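Glycosyltransferase (Streptomyces halstedii, PDB 3WAG) belongs to the glycosyltransferases of the GT-B fold, built from two Rossmann-like domains, and holds thymidine-5'-diphosphate in the structure. Local coordinates at residues P236-E241 with R300-V305; R247-L252 with A315-H320. All coordinates share one frame; numbering follows the deposited sequence.

Interaction 1 (P236-E241 with R300-V305); sequences PDWLRE and RAVDFV. With TYD (thymidine-5'-diphosphate), chain F.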
# COMPACT_ATOMS: atom_id res chain seq x y z
N PRO B 236 1.02 19.02 -4.62
CA PRO B 236 0.52 20.39 -4.43
C PRO B 236 0.30 21.06 -5.78
O PRO B 236 0.84 20.61 -6.80
CB PRO B 236 1.64 21.09 -3.61
CG PRO B 236 2.87 20.25 -3.79
CD PRO B 236 2.49 18.96 -4.51
N ASP B 237 -0.49 22.13 -5.79
CA ASP B 237 -0.83 22.82 -7.00
C ASP B 237 0.42 23.19 -7.76
O ASP B 237 0.48 23.08 -8.98
CB ASP B 237 -1.61 24.09 -6.66
CG ASP B 237 -3.08 23.83 -6.47
OD1 ASP B 237 -3.47 22.65 -6.45
OD2 ASP B 237 -3.85 24.81 -6.33
N TRP B 238 1.45 23.63 -7.05
CA TRP B 238 2.56 24.23 -7.78
C TRP B 238 3.32 23.19 -8.60
O TRP B 238 3.75 23.50 -9.70
CB TRP B 238 3.44 25.07 -6.85
CG TRP B 238 4.08 24.25 -5.77
CD1 TRP B 238 3.71 24.14 -4.44
CD2 TRP B 238 5.28 23.42 -5.92
NE1 TRP B 238 4.55 23.27 -3.78
CE2 TRP B 238 5.52 22.81 -4.63
CE3 TRP B 238 6.11 23.09 -7.00
CZ2 TRP B 238 6.58 21.96 -4.41
CZ3 TRP B 238 7.18 22.23 -6.77
CH2 TRP B 238 7.41 21.68 -5.50
N LEU B 239 3.42 21.93 -8.10
CA LEU B 239 4.05 20.82 -8.85
C LEU B 239 3.26 20.38 -10.06
O LEU B 239 3.73 19.58 -10.86
CB LEU B 239 4.21 19.56 -8.02
CG LEU B 239 5.58 19.00 -7.63
CD1 LEU B 239 5.40 17.70 -6.87
CD2 LEU B 239 6.58 18.91 -8.76
N ARG B 240 2.01 20.83 -10.16
CA ARG B 240 1.13 20.21 -11.13
C ARG B 240 1.01 21.00 -12.46
O ARG B 240 0.52 20.47 -13.47
CB ARG B 240 -0.21 19.81 -10.47
CG ARG B 240 -0.04 18.51 -9.68
CD ARG B 240 -1.35 17.89 -9.25
NE ARG B 240 -1.87 18.56 -8.06
CZ ARG B 240 -2.89 19.42 -8.05
NH1 ARG B 240 -3.60 19.73 -9.17
NH2 ARG B 240 -3.23 19.93 -6.86
N GLU B 241 1.53 22.22 -12.45
CA GLU B 241 1.58 23.07 -13.65
C GLU B 241 2.82 22.76 -14.45
O GLU B 241 3.71 22.09 -13.96
CB GLU B 241 1.63 24.53 -13.25
CG GLU B 241 0.98 24.79 -11.90
CD GLU B 241 1.45 26.08 -11.27
OE1 GLU B 241 2.46 26.64 -11.77
OE2 GLU B 241 0.82 26.53 -10.29
N ARG B 300 12.15 27.71 -4.02
CA ARG B 300 10.94 27.41 -3.27
C ARG B 300 11.33 26.55 -2.10
O ARG B 300 11.86 25.45 -2.30
CB ARG B 300 9.92 26.70 -4.15
CG ARG B 300 8.59 26.37 -3.47
CD ARG B 300 7.72 25.52 -4.40
NE ARG B 300 7.50 26.11 -5.74
CZ ARG B 300 6.53 26.98 -6.03
NH1 ARG B 300 5.68 27.38 -5.09
NH2 ARG B 300 6.39 27.45 -7.26
N ALA B 301 11.15 27.05 -0.89
CA ALA B 301 11.42 26.27 0.32
C ALA B 301 10.15 25.48 0.64
O ALA B 301 9.06 26.01 0.55
CB ALA B 301 11.79 27.15 1.49
N VAL B 302 10.29 24.22 1.00
CA VAL B 302 9.14 23.37 1.24
C VAL B 302 9.56 22.49 2.42
O VAL B 302 10.75 22.18 2.55
CB VAL B 302 8.93 22.62 -0.08
CG1 VAL B 302 9.23 21.13 -0.02
CG2 VAL B 302 7.64 23.05 -0.74
N ASP B 303 8.68 22.11 3.30
CA ASP B 303 9.15 21.20 4.37
C ASP B 303 9.36 19.76 3.85
O ASP B 303 10.16 19.05 4.38
CB ASP B 303 8.21 21.20 5.56
CG ASP B 303 6.87 20.64 5.21
OD1 ASP B 303 5.98 21.39 4.74
OD2 ASP B 303 6.70 19.43 5.40
N PHE B 304 8.64 19.39 2.78
CA PHE B 304 8.67 18.04 2.16
C PHE B 304 8.13 18.13 0.71
O PHE B 304 7.27 18.94 0.44
CB PHE B 304 7.90 16.99 3.00
CG PHE B 304 7.82 15.60 2.36
CD1 PHE B 304 8.80 14.66 2.60
CD2 PHE B 304 6.74 15.25 1.55
CE1 PHE B 304 8.71 13.37 2.03
CE2 PHE B 304 6.63 13.99 0.99
CZ PHE B 304 7.64 13.05 1.21
N VAL B 305 8.71 17.38 -0.24
CA VAL B 305 8.11 17.26 -1.58
C VAL B 305 8.27 15.80 -2.08
O VAL B 305 9.36 15.27 -2.01
CB VAL B 305 8.67 18.30 -2.60
CG1 VAL B 305 10.18 18.16 -2.74
CG2 VAL B 305 7.94 18.19 -3.96
PA TYD F . 14.90 9.73 4.13
O1A TYD F . 15.20 11.22 4.37
O2A TYD F . 15.29 8.64 5.11
O3A TYD F . 15.70 9.46 2.72
PB TYD F . 17.12 8.65 2.53
O1B TYD F . 17.99 8.98 3.75
O2B TYD F . 17.60 9.16 1.14
O3B TYD F . 16.67 7.17 2.66
O5' TYD F . 13.28 9.55 3.88
C5' TYD F . 12.62 8.42 3.25
C4' TYD F . 12.23 8.70 1.77
O4' TYD F . 11.49 9.92 1.60
C3' TYD F . 13.40 8.80 0.76
O3' TYD F . 13.13 7.89 -0.31
C2' TYD F . 13.37 10.22 0.21
C1' TYD F . 11.89 10.60 0.39
N1 TYD F . 11.74 12.05 0.50
C2 TYD F . 10.93 12.77 -0.41
O2 TYD F . 10.28 12.20 -1.33
N3 TYD F . 10.84 14.13 -0.32
C4 TYD F . 11.50 14.84 0.62
O4 TYD F . 11.35 16.08 0.65
C5 TYD F . 12.35 14.11 1.60
C5M TYD F . 13.13 14.79 2.71
C6 TYD F . 12.41 12.71 1.47

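Interaction 2 (R247-L252 with A315-H320); sequences RVCLTL and AAIVHH. With TYD (thymidine-5'-diphosphate), chain F.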
# COMPACT_ATOMS: atom_id res chain seq x y z
N ARG B 247 14.66 22.52 -13.43
CA ARG B 247 14.53 22.51 -11.95
C ARG B 247 15.63 21.72 -11.29
O ARG B 247 16.18 20.80 -11.89
CB ARG B 247 13.22 21.87 -11.51
CG ARG B 247 12.07 22.82 -11.48
CD ARG B 247 10.79 22.05 -11.52
NE ARG B 247 9.66 22.96 -11.36
CZ ARG B 247 8.39 22.58 -11.46
NH1 ARG B 247 8.09 21.32 -11.73
NH2 ARG B 247 7.42 23.47 -11.28
N VAL B 248 15.96 22.09 -10.05
CA VAL B 248 16.94 21.36 -9.28
C VAL B 248 16.31 21.08 -7.92
O VAL B 248 15.60 21.93 -7.39
CB VAL B 248 18.25 22.15 -9.12
CG1 VAL B 248 19.12 21.54 -8.03
CG2 VAL B 248 19.02 22.22 -10.46
N CYS B 249 16.55 19.87 -7.41
CA CYS B 249 16.05 19.48 -6.11
C CYS B 249 17.16 19.58 -5.07
O CYS B 249 18.26 19.07 -5.26
CB CYS B 249 15.49 18.05 -6.15
SG CYS B 249 14.87 17.59 -4.54
N LEU B 250 16.89 20.26 -3.98
CA LEU B 250 17.90 20.40 -2.93
C LEU B 250 17.38 19.79 -1.61
O LEU B 250 16.43 20.28 -1.05
CB LEU B 250 18.33 21.88 -2.79
CG LEU B 250 19.27 22.24 -1.66
CD1 LEU B 250 20.62 21.66 -2.08
CD2 LEU B 250 19.32 23.76 -1.45
N THR B 251 17.97 18.68 -1.17
CA THR B 251 17.50 17.96 0.02
C THR B 251 18.73 17.64 0.86
O THR B 251 19.21 16.51 0.85
CB THR B 251 16.65 16.65 -0.26
OG1 THR B 251 17.42 15.68 -0.99
CG2 THR B 251 15.47 16.91 -1.06
N LEU B 252 19.19 18.66 1.57
CA LEU B 252 20.46 18.75 2.29
C LEU B 252 20.24 19.65 3.55
O LEU B 252 21.20 20.18 4.15
CB LEU B 252 21.48 19.46 1.41
CG LEU B 252 22.73 18.87 0.78
CD1 LEU B 252 23.72 20.00 0.87
CD2 LEU B 252 23.21 17.62 1.50
N ALA B 315 16.80 18.58 -13.41
CA ALA B 315 18.08 18.32 -14.11
C ALA B 315 19.11 17.78 -13.14
O ALA B 315 20.05 17.11 -13.57
CB ALA B 315 18.60 19.61 -14.78
N ALA B 316 19.00 18.13 -11.85
CA ALA B 316 19.93 17.55 -10.85
C ALA B 316 19.27 17.37 -9.49
O ALA B 316 18.22 17.94 -9.22
CB ALA B 316 21.16 18.42 -10.72
N ILE B 317 19.85 16.55 -8.63
CA ILE B 317 19.40 16.56 -7.22
C ILE B 317 20.66 16.63 -6.34
O ILE B 317 21.63 15.91 -6.55
CB ILE B 317 18.49 15.36 -6.82
CG1 ILE B 317 18.19 15.43 -5.32
CG2 ILE B 317 19.13 14.03 -7.17
CD1 ILE B 317 16.97 14.58 -4.97
N VAL B 318 20.61 17.54 -5.39
CA VAL B 318 21.71 17.74 -4.44
C VAL B 318 21.23 17.11 -3.14
O VAL B 318 20.19 17.52 -2.62
CB VAL B 318 22.02 19.27 -4.29
CG1 VAL B 318 23.33 19.48 -3.53
CG2 VAL B 318 22.14 19.92 -5.67
N HIS B 319 21.94 16.09 -2.65
CA HIS B 319 21.52 15.38 -1.42
C HIS B 319 22.68 14.71 -0.71
O HIS B 319 23.82 14.77 -1.19
CB HIS B 319 20.39 14.40 -1.72
CG HIS B 319 20.85 13.17 -2.47
ND1 HIS B 319 21.06 13.16 -3.81
CD2 HIS B 319 21.17 11.91 -2.02
CE1 HIS B 319 21.46 11.94 -4.19
NE2 HIS B 319 21.55 11.18 -3.10
N HIS B 320 22.39 14.11 0.45
CA HIS B 320 23.35 13.57 1.41
C HIS B 320 23.78 12.15 1.14
O HIS B 320 24.55 11.59 1.92
CB HIS B 320 22.66 13.52 2.75
CG HIS B 320 21.28 12.93 2.66
ND1 HIS B 320 20.19 13.65 2.30
CD2 HIS B 320 20.85 11.61 2.82
CE1 HIS B 320 19.11 12.84 2.29
NE2 HIS B 320 19.53 11.59 2.57
PA TYD F . 14.90 9.73 4.13
O1A TYD F . 15.20 11.22 4.37
O2A TYD F . 15.29 8.64 5.11
O3A TYD F . 15.70 9.46 2.72
PB TYD F . 17.12 8.65 2.53
O1B TYD F . 17.99 8.98 3.75
O2B TYD F . 17.60 9.16 1.14
O3B TYD F . 16.67 7.17 2.66
O5' TYD F . 13.28 9.55 3.88
C5' TYD F . 12.62 8.42 3.25
C4' TYD F . 12.23 8.70 1.77
O4' TYD F . 11.49 9.92 1.60
C3' TYD F . 13.40 8.80 0.76
O3' TYD F . 13.13 7.89 -0.31
C2' TYD F . 13.37 10.22 0.21
C1' TYD F . 11.89 10.60 0.39
N1 TYD F . 11.74 12.05 0.50
C2 TYD F . 10.93 12.77 -0.41
O2 TYD F . 10.28 12.20 -1.33
N3 TYD F . 10.84 14.13 -0.32
C4 TYD F . 11.50 14.84 0.62
O4 TYD F . 11.35 16.08 0.65
C5 TYD F . 12.35 14.11 1.60
C5M TYD F . 13.13 14.79 2.71
C6 TYD F . 12.41 12.71 1.47

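Interaction 1 (P236-E241 with R300-V305)
A cation-pi stack backed by apolar packing joins the short helix 237-240 to strand 299-302, an outermost strand of the parallel sheet in the C-terminal half of this GT-B fold. The guanidinium of Arg-300 lies flat on the Trp-238 indole, with planes 2° apart. The cation-pi contact is off-centre: Arg-300 CZ stands 4.1 Å from the centroid of the five-membered ring, 31° off its normal. Arg-300 NE lies over Trp-238 CD2 (3.5 Å), while CZ and NH1 reach out by CG and CB. Extended through chi1 and chi2, the arginine carries CD to 3.5 Å from the centroid of the Trp-238 six-membered ring; the bend at chi3 (-54°) then turns NE and the guanidinium along the indole. Pro-236 CG lies against the opposite indole face. At the benzo end, Trp-238 CH2 meets Val-305 CG2 at 3.9 Å, and Leu-239 CD1 reaches the same methyl at 3.9 Å. Val-305 N donates to TYD O4 (3.1 Å); its O accepts from TYD N3 at an implausibly short, doubtful length. The Phe-304 ring contacts the base obliquely, CE1 to TYD N3 3.3 Å. This surface contact thus uses the cation's face, CD adding a CH-pi contact, while apolar methyls meet the indole's other end.

Interaction 2 (R247-L252 with A315-H320)
Leu-250 lies alongside Val-318, both side chains pointing the same way, and its CD1 comes to 3.5 Å from Val-318 CB. With CG anti to the backbone N (chi1 174°) and chi2 at 72°, that methyl is brought over the neighbouring strand. Val-248 CG1 crosses to Val-318 CG2 at 4.2 Å on the same face, which Leu-376 of helix 369-381 covers. On the other face Cys-249 SG touches Ile-317 CD1 at 3.7 Å. Strands 247-251 and 314-319 are parallel neighbours in the middle of the C-terminal Rossmann-like sheet, whose strand order is 3-2-1-4-5-6; the axes of their segments run 12° apart. The N and O of Cys-249 both face segment 315-320, bonding on either side of its register partner Ile-317 as in a parallel ladder: N donates to Ala-316 O, and O accepts from Val-318 N (2.8 Å). Thr-251 N continues the ladder to Val-318 O. The Thr-251 hydroxyl, beside His-319 CB at 3.3 Å, is buried without a polar partner. Past Val-318, the His-320 ring is approached edge-on by two acceptors: ND1 makes a weak bond to Thr-251 O (3.4 Å), and NE2 donates to TYD O1B (3.3 Å).

How the interactions relate
From the N terminus the chain first forms the other parallel sheet, then reaches helix 237-240 and, directly after it, strand 247-251. Strand 299-302 comes back to helix 237-240, closing the 58-residue loop of interaction 1; strand 314-319 then pairs with 247-251, closing the 62-residue loop of interaction 2. The segments alternate, so the loops cross. Interaction 1 fastens the helix to an outermost strand, whereas interaction 2 joins two central strands of the same sheet. Their centres lie 14 Å apart, and they meet where Leu-239 CD2 packs 4.1 Å from Arg-247 NH1. Thymidine-5'-diphosphate spans both, its base at 300-305 and its diphosphate at 315-320.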